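Local coordinates for 5-cytosine DNA methyltransferase (Entamoeba histolytica, PDB 3QV2), which probably methylates carbon 5 of cytosine in tRNA, and perhaps in DNA, with S-adenosylmethionine as methyl donor, at residues 248-253 with 270-275. Residues are numbered along the deposited sequence; the frame is centred on the assembly and turned at random.
Sequences SIYCPI and NLRYFT
Tyr250 and Arg272 form an antiparallel hydrogen-bonded pair, a single bridge between strand 249-251 and the irregular chain of 270-275: Tyr250 N gives an almost straight bond (176°) to Arg272 O at 2.9 Å, and Arg272 N returns one to Tyr250 O at 3.1 Å. That same carbonyl also receives a CA-H...O contact from Leu271.

One face of the pair is aromatic and cationic. With CG of Tyr250 anti to the backbone N (chi1 174°), its side chain and that of Arg272 lie side by side, pointing the same way, and the guanidinium end makes the contact. Tyr250 CD2 sits over a face of this group, 3.7 Å from Arg272 NH2, although the two planes are turned 68° apart. Arginine suits this place because its length carries the guanidinium both to the ring and to Glu278 of helix 276-282, whose salt bridge to NH1 should hold it in position; NH1 adds a bent, out-of-plane bond to Tyr273 O. Phe274, with CG beside its own backbone N, lays its ring face against Tyr250 CB, a CH-pi contact 4.0 Å from the centroid, while its edge meets Ser248 O in plane.

The other face is apolar. Leu271's two methyls reach two partners at once, CD2 to Cys251 CB at 3.5 Å, a small residue that allows close approach, and CD1 to Ile249 CD1, while Ile249 CG2 touches Tyr273 CD1.

Farther along, CD and CG of Pro252, which has no N-H to offer, rest against Asn270 O.

Strand 224-226 pairs with the other edge of 249-251. The arrangement is a short antiparallel bridge closing a long connection without helix or strand, consistent with the small target-recognition domain of C5-methyltransferases, apart from the Rossmann-like sheet that carries the cofactor.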
loop_
_atom_site.group_PDB
_atom_site.type_symbol
_atom_site.label_atom_id
_atom_site.label_comp_id
_atom_site.label_asym_id
_atom_site.label_seq_id
_atom_site.Cartn_x
_atom_site.Cartn_y
_atom_site.Cartn_z
ATOM N N SER A 248 -15.490 -0.168 4.371
ATOM C CA SER A 248 -16.891 0.215 4.269
ATOM C C SER A 248 -17.624 -0.670 3.268
ATOM O O SER A 248 -16.998 -1.372 2.473
ATOM C CB SER A 248 -17.012 1.679 3.838
ATOM O OG SER A 248 -16.306 2.541 4.713
ATOM N N ILE A 249 -18.952 -0.639 3.318
ATOM C CA ILE A 249 -19.776 -1.273 2.292
ATOM C C ILE A 249 -20.631 -0.212 1.606
ATOM O O ILE A 249 -20.762 0.905 2.106
ATOM C CB ILE A 249 -20.671 -2.388 2.861
ATOM C CG1 ILE A 249 -21.580 -1.842 3.966
ATOM C CG2 ILE A 249 -19.821 -3.540 3.379
ATOM C CD1 ILE A 249 -22.555 -2.866 4.504
ATOM N N TYR A 250 -21.216 -0.564 0.466
ATOM C CA TYR A 250 -21.866 0.426 -0.387
ATOM C C TYR A 250 -23.384 0.286 -0.471
ATOM O O TYR A 250 -23.917 -0.817 -0.588
ATOM C CB TYR A 250 -21.256 0.387 -1.791
ATOM C CG TYR A 250 -21.955 1.266 -2.803
ATOM C CD1 TYR A 250 -21.972 2.646 -2.659
ATOM C CD2 TYR A 250 -22.580 0.716 -3.914
ATOM C CE1 TYR A 250 -22.605 3.455 -3.586
ATOM C CE2 TYR A 250 -23.214 1.515 -4.847
ATOM C CZ TYR A 250 -23.224 2.884 -4.677
ATOM O OH TYR A 250 -23.853 3.685 -5.602
ATOM N N CYS A 251 -24.069 1.427 -0.411
ATOM C CA CYS A 251 -25.512 1.485 -0.611
ATOM C C CYS A 251 -25.812 2.213 -1.917
ATOM O O CYS A 251 -25.528 3.403 -2.047
ATOM C CB CYS A 251 -26.188 2.206 0.559
ATOM S SG CYS A 251 -27.990 2.330 0.426
ATOM N N PRO A 252 -26.388 1.492 -2.888
ATOM C CA PRO A 252 -26.656 2.013 -4.230
ATOM C C PRO A 252 -27.987 2.750 -4.305
ATOM O O PRO A 252 -28.336 3.281 -5.360
ATOM C CB PRO A 252 -26.716 0.742 -5.093
ATOM C CG PRO A 252 -26.652 -0.439 -4.116
ATOM C CD PRO A 252 -26.864 0.109 -2.747
ATOM N N ILE A 253 -28.721 2.779 -3.198
ATOM C CA ILE A 253 -30.033 3.414 -3.167
ATOM C C ILE A 253 -29.957 4.891 -2.784
ATOM O O ILE A 253 -30.760 5.701 -3.248
ATOM C CB ILE A 253 -31.002 2.665 -2.221
ATOM C CG1 ILE A 253 -31.869 1.683 -3.013
ATOM C CG2 ILE A 253 -31.887 3.648 -1.468
ATOM C CD1 ILE A 253 -31.078 0.649 -3.790
ATOM N N ASN A 270 -30.177 -2.666 -0.559
ATOM C CA ASN A 270 -29.304 -3.327 -1.525
ATOM C C ASN A 270 -27.816 -3.209 -1.200
ATOM O O ASN A 270 -26.993 -3.027 -2.096
ATOM C CB ASN A 270 -29.580 -2.804 -2.934
ATOM C CG ASN A 270 -30.985 -3.122 -3.408
ATOM O OD1 ASN A 270 -31.952 -2.483 -2.991
ATOM N ND2 ASN A 270 -31.105 -4.111 -4.285
ATOM N N LEU A 271 -27.476 -3.324 0.079
ATOM C CA LEU A 271 -26.091 -3.210 0.519
ATOM C C LEU A 271 -25.222 -4.310 -0.082
ATOM O O LEU A 271 -25.660 -5.452 -0.219
ATOM C CB LEU A 271 -26.010 -3.256 2.046
ATOM C CG LEU A 271 -26.818 -2.195 2.794
ATOM C CD1 LEU A 271 -26.656 -2.354 4.297
ATOM C CD2 LEU A 271 -26.412 -0.798 2.347
ATOM N N ARG A 272 -23.990 -3.961 -0.441
ATOM C CA ARG A 272 -23.042 -4.930 -0.980
ATOM C C ARG A 272 -21.616 -4.531 -0.638
ATOM O O ARG A 272 -21.334 -3.360 -0.385
ATOM C CB ARG A 272 -23.185 -5.041 -2.501
ATOM C CG ARG A 272 -22.747 -3.799 -3.262
ATOM C CD ARG A 272 -22.657 -4.067 -4.758
ATOM N NE ARG A 272 -22.380 -2.850 -5.516
ATOM C CZ ARG A 272 -21.160 -2.424 -5.832
ATOM N NH1 ARG A 272 -20.095 -3.116 -5.454
ATOM N NH2 ARG A 272 -21.007 -1.304 -6.524
ATOM N N TYR A 273 -20.715 -5.508 -0.628
ATOM C CA TYR A 273 -19.298 -5.215 -0.485
ATOM C C TYR A 273 -18.800 -4.596 -1.778
ATOM O O TYR A 273 -19.363 -4.837 -2.847
ATOM C CB TYR A 273 -18.495 -6.487 -0.208
ATOM C CG TYR A 273 -18.942 -7.273 1.004
ATOM C CD1 TYR A 273 -18.645 -6.839 2.288
ATOM C CD2 TYR A 273 -19.643 -8.462 0.860
ATOM C CE1 TYR A 273 -19.047 -7.562 3.397
ATOM C CE2 TYR A 273 -20.049 -9.191 1.959
ATOM C CZ TYR A 273 -19.748 -8.737 3.225
ATOM O OH TYR A 273 -20.153 -9.465 4.318
ATOM N N PHE A 274 -17.749 -3.792 -1.684
ATOM C CA PHE A 274 -17.053 -3.342 -2.878
ATOM C C PHE A 274 -16.326 -4.538 -3.479
ATOM O O PHE A 274 -15.802 -5.381 -2.751
ATOM C CB PHE A 274 -16.057 -2.233 -2.541
ATOM C CG PHE A 274 -16.702 -0.930 -2.154
ATOM C CD1 PHE A 274 -17.160 -0.055 -3.126
ATOM C CD2 PHE A 274 -16.837 -0.572 -0.822
ATOM C CE1 PHE A 274 -17.749 1.147 -2.779
ATOM C CE2 PHE A 274 -17.424 0.630 -0.467
ATOM C CZ PHE A 274 -17.882 1.491 -1.449
ATOM N N THR A 275 -16.303 -4.620 -4.804
ATOM C CA THR A 275 -15.626 -5.721 -5.480
ATOM C C THR A 275 -14.117 -5.518 -5.444
ATOM O O THR A 275 -13.646 -4.403 -5.222
ATOM C CB THR A 275 -16.073 -5.838 -6.947
ATOM O OG1 THR A 275 -15.515 -4.757 -7.704
ATOM C CG2 THR A 275 -17.589 -5.806 -7.048
#